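Long-range contacts in beta-glucanase (PDB 4LE4), which probably hydrolyses beta-linked glucans as a fungal glycoside hydrolase of family 131: residues Y32-S37 with A70-Q75; R79-P84 with G208-P213; Y96-L101 with G234-S239. One frame throughout, in Å; residues are numbered along the deposited sequence.

Interaction 1 of 3, residues Y32-S37 with A70-Q75; sequences YYIHGS and AYWNGQ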
loop_
_atom_site.group_PDB
_atom_site.type_symbol
_atom_site.label_atom_id
_atom_site.label_comp_id
_atom_site.label_asym_id
_atom_site.label_seq_id
_atom_site.Cartn_x
_atom_site.Cartn_y
_atom_site.Cartn_z
ATOM N N TYR A 32 -13.119 -3.710 5.389
ATOM C CA TYR A 32 -12.271 -3.898 6.551
ATOM C C TYR A 32 -12.580 -5.240 7.212
ATOM O O TYR A 32 -13.590 -5.392 7.911
ATOM C CB TYR A 32 -12.488 -2.724 7.516
ATOM C CG TYR A 32 -11.614 -2.825 8.747
ATOM C CD1 TYR A 32 -10.232 -2.853 8.631
ATOM C CD2 TYR A 32 -12.180 -2.963 10.006
ATOM C CE1 TYR A 32 -9.408 -3.030 9.764
ATOM C CE2 TYR A 32 -11.366 -3.131 11.147
ATOM C CZ TYR A 32 -9.994 -3.168 11.007
ATOM O OH TYR A 32 -9.188 -3.369 12.105
ATOM N N TYR A 33 -11.745 -6.249 6.925
ATOM C CA TYR A 33 -11.941 -7.559 7.530
ATOM C C TYR A 33 -10.653 -8.346 7.727
ATOM O O TYR A 33 -10.632 -9.247 8.557
ATOM C CB TYR A 33 -12.964 -8.400 6.753
ATOM C CG TYR A 33 -12.533 -8.796 5.353
ATOM C CD1 TYR A 33 -12.789 -7.962 4.269
ATOM C CD2 TYR A 33 -11.916 -10.020 5.112
ATOM C CE1 TYR A 33 -12.463 -8.328 2.978
ATOM C CE2 TYR A 33 -11.572 -10.406 3.824
ATOM C CZ TYR A 33 -11.848 -9.554 2.755
ATOM O OH TYR A 33 -11.480 -9.900 1.470
ATOM N N ILE A 34 -9.581 -7.988 7.007
ATOM C CA ILE A 34 -8.292 -8.686 7.149
ATOM C C ILE A 34 -7.498 -7.977 8.245
ATOM O O ILE A 34 -6.720 -7.050 7.999
ATOM C CB ILE A 34 -7.517 -8.692 5.814
ATOM C CG1 ILE A 34 -8.415 -9.357 4.754
ATOM C CG2 ILE A 34 -6.157 -9.448 5.949
ATOM C CD1 ILE A 34 -7.811 -9.417 3.352
ATOM N N HIS A 35 -7.742 -8.420 9.470
ATOM C CA HIS A 35 -7.098 -7.841 10.641
ATOM C C HIS A 35 -7.209 -8.864 11.763
ATOM O O HIS A 35 -7.947 -9.848 11.646
ATOM C CB HIS A 35 -7.807 -6.528 11.055
ATOM C CG HIS A 35 -9.281 -6.676 11.308
ATOM N ND1 HIS A 35 -9.792 -7.276 12.441
ATOM C CD2 HIS A 35 -10.356 -6.302 10.568
ATOM C CE1 HIS A 35 -11.112 -7.264 12.392
ATOM N NE2 HIS A 35 -11.481 -6.678 11.264
ATOM N N GLY A 36 -6.498 -8.604 12.846
ATOM C CA GLY A 36 -6.515 -9.505 13.983
ATOM C C GLY A 36 -7.717 -9.341 14.891
ATOM O O GLY A 36 -8.696 -8.686 14.540
ATOM N N SER A 37 -7.602 -9.899 16.091
ATOM C CA SER A 37 -8.677 -9.902 17.066
ATOM C C SER A 37 -8.938 -8.597 17.833
ATOM O O SER A 37 -9.964 -8.482 18.492
ATOM C CB SER A 37 -8.434 -11.057 18.062
ATOM O OG SER A 37 -7.234 -10.849 18.799
ATOM N N ALA A 70 -2.065 -9.087 15.453
ATOM C CA ALA A 70 -2.365 -8.892 14.039
ATOM C C ALA A 70 -2.331 -10.160 13.186
ATOM O O ALA A 70 -1.624 -10.210 12.186
ATOM C CB ALA A 70 -1.435 -7.840 13.460
ATOM N N TYR A 71 -3.133 -11.149 13.575
ATOM C CA TYR A 71 -3.207 -12.413 12.850
ATOM C C TYR A 71 -4.644 -12.624 12.419
ATOM O O TYR A 71 -5.557 -12.549 13.245
ATOM C CB TYR A 71 -2.746 -13.567 13.749
ATOM C CG TYR A 71 -1.265 -13.555 14.002
ATOM C CD1 TYR A 71 -0.386 -14.195 13.122
ATOM C CD2 TYR A 71 -0.732 -12.860 15.085
ATOM C CE1 TYR A 71 0.969 -14.151 13.308
ATOM C CE2 TYR A 71 0.636 -12.794 15.270
ATOM C CZ TYR A 71 1.479 -13.446 14.375
ATOM O OH TYR A 71 2.837 -13.358 14.531
ATOM N N TRP A 72 -4.851 -12.888 11.127
ATOM C CA TRP A 72 -6.188 -13.078 10.586
ATOM C C TRP A 72 -6.472 -14.531 10.195
ATOM O O TRP A 72 -5.630 -15.201 9.609
ATOM C CB TRP A 72 -6.379 -12.203 9.333
ATOM C CG TRP A 72 -7.721 -12.347 8.649
ATOM C CD1 TRP A 72 -8.957 -12.036 9.174
ATOM C CD2 TRP A 72 -7.963 -12.827 7.317
ATOM N NE1 TRP A 72 -9.946 -12.301 8.239
ATOM C CE2 TRP A 72 -9.356 -12.787 7.100
ATOM C CE3 TRP A 72 -7.126 -13.298 6.285
ATOM C CZ2 TRP A 72 -9.938 -13.202 5.888
ATOM C CZ3 TRP A 72 -7.703 -13.707 5.085
ATOM C CH2 TRP A 72 -9.093 -13.654 4.898
ATOM N N ASN A 73 -7.669 -15.001 10.529
ATOM C CA ASN A 73 -8.113 -16.335 10.127
ATOM C C ASN A 73 -7.152 -17.464 10.500
ATOM O O ASN A 73 -6.915 -18.357 9.697
ATOM C CB ASN A 73 -8.316 -16.316 8.611
ATOM C CG ASN A 73 -9.207 -17.434 8.110
ATOM O OD1 ASN A 73 -9.306 -17.660 6.910
ATOM N ND2 ASN A 73 -9.858 -18.131 9.018
ATOM N N GLY A 74 -6.579 -17.422 11.691
ATOM C CA GLY A 74 -5.676 -18.488 12.079
ATOM C C GLY A 74 -4.378 -18.647 11.299
ATOM O O GLY A 74 -3.707 -19.668 11.437
ATOM N N GLN A 75 -3.993 -17.652 10.505
ATOM C CA GLN A 75 -2.746 -17.730 9.738
ATOM C C GLN A 75 -1.536 -17.366 10.596
ATOM O O GLN A 75 -1.673 -16.716 11.629
ATOM C CB GLN A 75 -2.801 -16.780 8.548
ATOM C CG GLN A 75 -4.015 -16.966 7.708
ATOM C CD GLN A 75 -4.079 -15.989 6.554
ATOM O OE1 GLN A 75 -3.688 -14.817 6.674
ATOM N NE2 GLN A 75 -4.603 -16.456 5.428
#
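The loop between strands 61-66 and 78-84 lays its W72 across Y33 and I34, beside strand 30-34. I34 is the centre of an inverse gamma turn there. Its CA sits squarely over one face of the W72 indole, 3.9 Å from the centroid of the five-membered ring and 7° off the normal, which makes a CH-pi contact. I34 CG2 reaches on to W72 CE3 at 4.0 Å. The opposite face of the indole is covered by N73 CB, so the ring is clamped between I34 and its own loop. W72 CG lies anti to the backbone N (chi1 178°), which carries the ring across to I34.

Y33 meets the far rim of the indole. Y33 CD2 is 3.8 Å from W72 CZ2, which lies at the edge of the tyrosine ring, and the ring planes are inclined at 64°. Y33 O is 3.1 Å from W72 NE1, but the angle is too poor for a hydrogen bond. H35 O approaches the edge of the indole, 3.5 Å from W72 CD1. Further along, the backbones come close, and G36 CA makes a CA-H...O contact with Y71 O at 3.3 Å. H35 ND1 bonds G36 O at 2.8 Å, in the imidazole plane and on a carbonyl lone pair.

A type I' turn from W72 to Q75 then reverses the loop. Strand 78-84 lies beside both segments: I34 pairs through its backbone with E81, A70 with R79, and the side chain of Y33 touches I83.

Interaction 2 of 3, residues R79-P84 with G208-P213; sequences RTELIP and GVLELP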
loop_
_atom_site.group_PDB
_atom_site.type_symbol
_atom_site.label_atom_id
_atom_site.label_comp_id
_atom_site.label_asym_id
_atom_site.label_seq_id
_atom_site.Cartn_x
_atom_site.Cartn_y
_atom_site.Cartn_z
ATOM N N ARG A 79 -0.968 -9.544 9.499
ATOM C CA ARG A 79 -1.588 -8.739 8.440
ATOM C C ARG A 79 -2.548 -7.684 8.965
ATOM O O ARG A 79 -3.282 -7.933 9.889
ATOM C CB ARG A 79 -2.429 -9.629 7.497
ATOM C CG ARG A 79 -1.698 -10.815 6.888
ATOM C CD ARG A 79 -2.673 -11.747 6.206
ATOM N NE ARG A 79 -3.071 -11.218 4.914
ATOM C CZ ARG A 79 -3.687 -11.940 3.981
ATOM N NH1 ARG A 79 -3.973 -13.221 4.212
ATOM N NH2 ARG A 79 -4.013 -11.376 2.829
ATOM N N THR A 80 -2.548 -6.529 8.311
ATOM C CA THR A 80 -3.502 -5.452 8.575
ATOM C C THR A 80 -3.660 -4.899 7.159
ATOM O O THR A 80 -2.740 -4.258 6.621
ATOM C CB THR A 80 -2.972 -4.334 9.491
ATOM O OG1 THR A 80 -2.736 -4.847 10.808
ATOM C CG2 THR A 80 -4.007 -3.230 9.583
ATOM N N GLU A 81 -4.806 -5.177 6.560
ATOM C CA GLU A 81 -5.030 -4.757 5.171
ATOM C C GLU A 81 -6.440 -4.228 4.949
ATOM O O GLU A 81 -7.377 -4.696 5.579
ATOM C CB GLU A 81 -4.789 -5.977 4.238
ATOM C CG GLU A 81 -3.372 -6.527 4.318
ATOM C CD GLU A 81 -3.290 -8.024 4.001
ATOM O OE1 GLU A 81 -4.134 -8.521 3.200
ATOM O OE2 GLU A 81 -2.390 -8.700 4.553
ATOM N N LEU A 82 -6.557 -3.251 4.039
ATOM C CA LEU A 82 -7.808 -2.640 3.633
ATOM C C LEU A 82 -7.918 -2.959 2.137
ATOM O O LEU A 82 -6.913 -2.965 1.436
ATOM C CB LEU A 82 -7.753 -1.098 3.781
ATOM C CG LEU A 82 -7.333 -0.609 5.172
ATOM C CD1 LEU A 82 -7.239 0.894 5.193
ATOM C CD2 LEU A 82 -8.343 -1.119 6.175
ATOM N N ILE A 83 -9.124 -3.227 1.669
ATOM C CA ILE A 83 -9.342 -3.513 0.254
ATOM C C ILE A 83 -10.352 -2.485 -0.275
ATOM O O ILE A 83 -11.332 -2.169 0.398
ATOM C CB ILE A 83 -9.899 -4.964 0.073
ATOM C CG1 ILE A 83 -8.809 -5.971 0.469
ATOM C CG2 ILE A 83 -10.229 -5.280 -1.415
ATOM C CD1 ILE A 83 -9.330 -7.369 0.565
ATOM N N PRO A 84 -10.107 -1.929 -1.480
ATOM C CA PRO A 84 -11.037 -0.952 -2.040
ATOM C C PRO A 84 -12.451 -1.540 -2.153
ATOM O O PRO A 84 -12.626 -2.693 -2.584
ATOM C CB PRO A 84 -10.453 -0.655 -3.430
ATOM C CG PRO A 84 -8.981 -0.912 -3.241
ATOM C CD PRO A 84 -8.991 -2.177 -2.394
ATOM N N GLY A 208 -2.088 -2.241 2.536
ATOM C CA GLY A 208 -1.677 -2.573 3.876
ATOM C C GLY A 208 -0.441 -3.426 3.806
ATOM O O GLY A 208 0.265 -3.408 2.796
ATOM N N VAL A 209 -0.210 -4.207 4.857
ATOM C CA VAL A 209 1.006 -4.991 5.001
ATOM C C VAL A 209 0.807 -6.396 5.524
ATOM O O VAL A 209 0.010 -6.648 6.417
ATOM C CB VAL A 209 1.987 -4.296 6.012
ATOM C CG1 VAL A 209 3.381 -5.027 5.990
ATOM C CG2 VAL A 209 2.138 -2.814 5.705
ATOM N N LEU A 210 1.589 -7.307 4.961
ATOM C CA LEU A 210 1.599 -8.702 5.362
ATOM C C LEU A 210 3.066 -8.962 5.732
ATOM O O LEU A 210 3.961 -8.560 5.004
ATOM C CB LEU A 210 1.154 -9.593 4.187
ATOM C CG LEU A 210 1.036 -11.114 4.348
ATOM C CD1 LEU A 210 0.203 -11.707 3.238
ATOM C CD2 LEU A 210 2.428 -11.704 4.307
ATOM N N GLU A 211 3.317 -9.592 6.883
ATOM C CA GLU A 211 4.698 -9.877 7.280
ATOM C C GLU A 211 4.851 -11.374 7.546
ATOM O O GLU A 211 4.101 -11.947 8.334
ATOM C CB GLU A 211 5.078 -9.113 8.560
ATOM C CG GLU A 211 6.503 -9.398 9.102
ATOM C CD GLU A 211 6.824 -8.621 10.385
ATOM O OE1 GLU A 211 5.953 -8.512 11.263
ATOM O OE2 GLU A 211 7.944 -8.105 10.515
ATOM N N LEU A 212 5.815 -12.012 6.898
ATOM C CA LEU A 212 6.017 -13.448 7.118
ATOM C C LEU A 212 6.813 -13.700 8.388
ATOM O O LEU A 212 7.597 -12.863 8.806
ATOM C CB LEU A 212 6.797 -14.069 5.960
ATOM C CG LEU A 212 6.202 -14.068 4.545
ATOM C CD1 LEU A 212 6.074 -12.653 4.032
ATOM C CD2 LEU A 212 7.143 -14.846 3.613
ATOM N N PRO A 213 6.605 -14.852 9.034
ATOM C CA PRO A 213 7.378 -15.140 10.246
ATOM C C PRO A 213 8.767 -15.597 9.789
ATOM O O PRO A 213 8.968 -15.909 8.614
ATOM C CB PRO A 213 6.609 -16.292 10.881
ATOM C CG PRO A 213 6.155 -17.074 9.671
ATOM C CD PRO A 213 5.669 -15.953 8.721
#
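R79, T80 and E81 run antiparallel to L210, V209 and G208, the short strand axes 5.1 Å apart at closest and their directions 159° apart. T80 and V209 form the hydrogen-bonded pair, T80 N to V209 O at 3.2 Å and V209 N to T80 O at 3.1 Å. R79-L210 and E81-G208 are the non-hydrogen-bonded pairs on either side.

R79 and L210 lie side by side on one face of the sheet. R79 CG touches L210 CG at 3.7 Å. The R79 chain bends at chi3 (78°) and turns its guanidinium so that L210 CD1 lies over one face, 3.7 Å from R79 NE. The same guanidinium grips E81 side-on in a salt bridge. R79 NE meets E81 OE2 at 2.6 Å and almost straight (172°), and R79 NH2 meets E81 OE1 at 2.9 Å. H206 also bonds E81 OE1, and Q75 bonds R79 NH1, so each charged group has a further partner.

G208 marks the corner where strand 205-207 gives way to strand 209-211. The pair joins strands 78-84 and 209-211, inner neighbours in one antiparallel sheet, consistent with the beta-sandwich expected of the concanavalin clan.

Interaction 3 of 3, residues Y96-L101 with G234-S239; sequences YYHFSL and GSLTTS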
loop_
_atom_site.group_PDB
_atom_site.type_symbol
_atom_site.label_atom_id
_atom_site.label_comp_id
_atom_site.label_asym_id
_atom_site.label_seq_id
_atom_site.Cartn_x
_atom_site.Cartn_y
_atom_site.Cartn_z
ATOM N N TYR A 96 -4.131 3.299 -13.170
ATOM C CA TYR A 96 -2.974 3.677 -12.354
ATOM C C TYR A 96 -3.337 3.539 -10.886
ATOM O O TYR A 96 -4.325 4.124 -10.433
ATOM C CB TYR A 96 -2.585 5.125 -12.612
ATOM C CG TYR A 96 -2.197 5.382 -14.044
ATOM C CD1 TYR A 96 -0.893 5.145 -14.488
ATOM C CD2 TYR A 96 -3.126 5.869 -14.944
ATOM C CE1 TYR A 96 -0.532 5.402 -15.820
ATOM C CE2 TYR A 96 -2.784 6.116 -16.264
ATOM C CZ TYR A 96 -1.495 5.885 -16.692
ATOM O OH TYR A 96 -1.186 6.133 -18.013
ATOM N N TYR A 97 -2.533 2.785 -10.140
ATOM C CA TYR A 97 -2.800 2.558 -8.721
ATOM C C TYR A 97 -1.816 3.375 -7.896
ATOM O O TYR A 97 -0.626 3.091 -7.891
ATOM C CB TYR A 97 -2.621 1.085 -8.381
ATOM C CG TYR A 97 -3.796 0.228 -8.720
ATOM C CD1 TYR A 97 -4.197 0.066 -10.045
ATOM C CD2 TYR A 97 -4.498 -0.447 -7.720
ATOM C CE1 TYR A 97 -5.277 -0.763 -10.355
ATOM C CE2 TYR A 97 -5.575 -1.270 -8.019
ATOM C CZ TYR A 97 -5.956 -1.427 -9.343
ATOM O OH TYR A 97 -6.993 -2.298 -9.645
ATOM N N HIS A 98 -2.318 4.382 -7.198
ATOM C CA HIS A 98 -1.473 5.272 -6.405
ATOM C C HIS A 98 -1.438 4.986 -4.905
ATOM O O HIS A 98 -2.398 4.498 -4.315
ATOM C CB HIS A 98 -1.982 6.721 -6.472
ATOM C CG HIS A 98 -1.782 7.424 -7.777
ATOM N ND1 HIS A 98 -2.682 7.341 -8.822
ATOM C CD2 HIS A 98 -0.826 8.299 -8.170
ATOM C CE1 HIS A 98 -2.283 8.130 -9.806
ATOM N NE2 HIS A 98 -1.162 8.725 -9.432
ATOM N N PHE A 99 -0.315 5.337 -4.292
ATOM C CA PHE A 99 -0.163 5.273 -2.832
ATOM C C PHE A 99 1.162 5.869 -2.421
ATOM O O PHE A 99 2.106 5.888 -3.200
ATOM C CB PHE A 99 -0.327 3.865 -2.234
ATOM C CG PHE A 99 0.726 2.859 -2.680
ATOM C CD1 PHE A 99 0.604 2.236 -3.906
ATOM C CD2 PHE A 99 1.835 2.549 -1.860
ATOM C CE1 PHE A 99 1.556 1.313 -4.346
ATOM C CE2 PHE A 99 2.815 1.600 -2.305
ATOM C CZ PHE A 99 2.660 0.994 -3.546
ATOM N N SER A 100 1.217 6.397 -1.198
ATOM C CA SER A 100 2.448 6.960 -0.680
ATOM C C SER A 100 2.668 6.177 0.628
ATOM O O SER A 100 1.726 5.861 1.332
ATOM C CB SER A 100 2.309 8.469 -0.446
ATOM O OG SER A 100 2.052 9.157 -1.682
ATOM N N LEU A 101 3.922 5.847 0.904
ATOM C CA LEU A 101 4.305 5.043 2.058
ATOM C C LEU A 101 5.529 5.608 2.773
ATOM O O LEU A 101 6.441 6.093 2.127
ATOM C CB LEU A 101 4.645 3.639 1.540
ATOM C CG LEU A 101 5.141 2.592 2.534
ATOM C CD1 LEU A 101 4.005 2.166 3.456
ATOM C CD2 LEU A 101 5.670 1.374 1.707
ATOM N N GLY A 234 -7.197 6.740 -17.587
ATOM C CA GLY A 234 -6.997 7.728 -18.625
ATOM C C GLY A 234 -6.166 8.913 -18.180
ATOM O O GLY A 234 -6.714 9.929 -17.756
ATOM N N SER A 235 -4.852 8.789 -18.258
ATOM C CA SER A 235 -3.937 9.869 -17.883
ATOM C C SER A 235 -3.492 9.813 -16.416
ATOM O O SER A 235 -4.296 9.794 -15.488
ATOM C CB SER A 235 -4.562 11.231 -18.193
ATOM O OG SER A 235 -3.593 12.259 -18.168
ATOM N N LEU A 236 -2.185 9.781 -16.229
ATOM C CA LEU A 236 -1.604 9.711 -14.902
ATOM C C LEU A 236 -1.351 11.081 -14.294
ATOM O O LEU A 236 -0.804 11.980 -14.936
ATOM C CB LEU A 236 -0.281 8.970 -14.974
ATOM C CG LEU A 236 0.562 9.035 -13.703
ATOM C CD1 LEU A 236 -0.167 8.348 -12.542
ATOM C CD2 LEU A 236 1.882 8.376 -13.994
ATOM N N THR A 237 -1.741 11.232 -13.040
ATOM C CA THR A 237 -1.492 12.475 -12.323
ATOM C C THR A 237 -0.127 12.253 -11.686
ATOM O O THR A 237 0.001 11.393 -10.824
ATOM C CB THR A 237 -2.528 12.665 -11.219
ATOM O OG1 THR A 237 -3.812 12.874 -11.821
ATOM C CG2 THR A 237 -2.176 13.831 -10.352
ATOM N N THR A 238 0.887 13.012 -12.092
ATOM C CA THR A 238 2.219 12.821 -11.525
ATOM C C THR A 238 2.447 13.659 -10.273
ATOM O O THR A 238 3.379 13.414 -9.524
ATOM C CB THR A 238 3.329 13.142 -12.540
ATOM O OG1 THR A 238 3.188 14.492 -12.974
ATOM C CG2 THR A 238 3.261 12.180 -13.747
ATOM N N SER A 239 1.595 14.653 -10.058
ATOM C CA SER A 239 1.692 15.499 -8.881
ATOM C C SER A 239 1.386 14.695 -7.617
ATOM O O SER A 239 0.361 14.014 -7.537
ATOM C CB SER A 239 0.678 16.636 -8.959
ATOM O OG SER A 239 0.602 17.266 -7.692
#
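Y96 offers the face of its ring to L236. L236 CB stands almost over the ring centre, 3.7 Å from the centroid, in a CH-pi contact. L236 CD1 lies toward the CB end of the ring, 3.8 Å from Y96 CD1. The backbone just before the leucine side chain comes obliquely to the same ring, with L236 N 3.7 Å and S235 C 3.8 Å from Y96 CE2. The tyrosine hydroxyl has a separate partner, K94.

Y97 points away from segment 234-239. It meets W205 and F120 edge-to-face, and these belong to the second sheet. This is the alternation of a sandwich strand: Y97 faces the interior between the two sheets, while Y96 and H98 face the outer side of their own sheet. That outer side is where the chain passes after leaving strand 222-233, which is itself the antiparallel neighbour of strand 94-102.

H98 comes next on the outer side and supplies the polar part of the contact. H98 NE2 donates to T237 O at 3.2 Å with an angle of 158° at the hydrogen. The acceptor is tilted 15° from the imidazole plane, and the donor lies in the carbonyl plane of T237. L236 packs against the same end of the ring, its CD1 3.3 Å from H98 NE2 and 3.5 Å from H98 CE1. L236 CG is anti to the backbone N (chi1 170°), which sends CD1 in between the tyrosine and the histidine. Y230 of strand 222-233 stacks on the H98 ring, so the imidazole is held by a ring and a backbone carbonyl together.

Interactions 1 and 2 share one sheet, in which strand 78-84 lies between strands 30-34 and 209-211. They touch directly, through backbone hydrogen bonds and side-chain packing. Interaction 2 is fully buried and combines strand pairing with an internal salt bridge. Interaction 1 lies nearer the surface and relies on an indole packed against residues of strand 30-34, with no hydrogen bond across it. Interaction 3 belongs to the other sheet, its centre about 29 Å from that of interaction 1. It too is partly buried and mainly a loop over a strand, but adds one side-chain to backbone hydrogen bond.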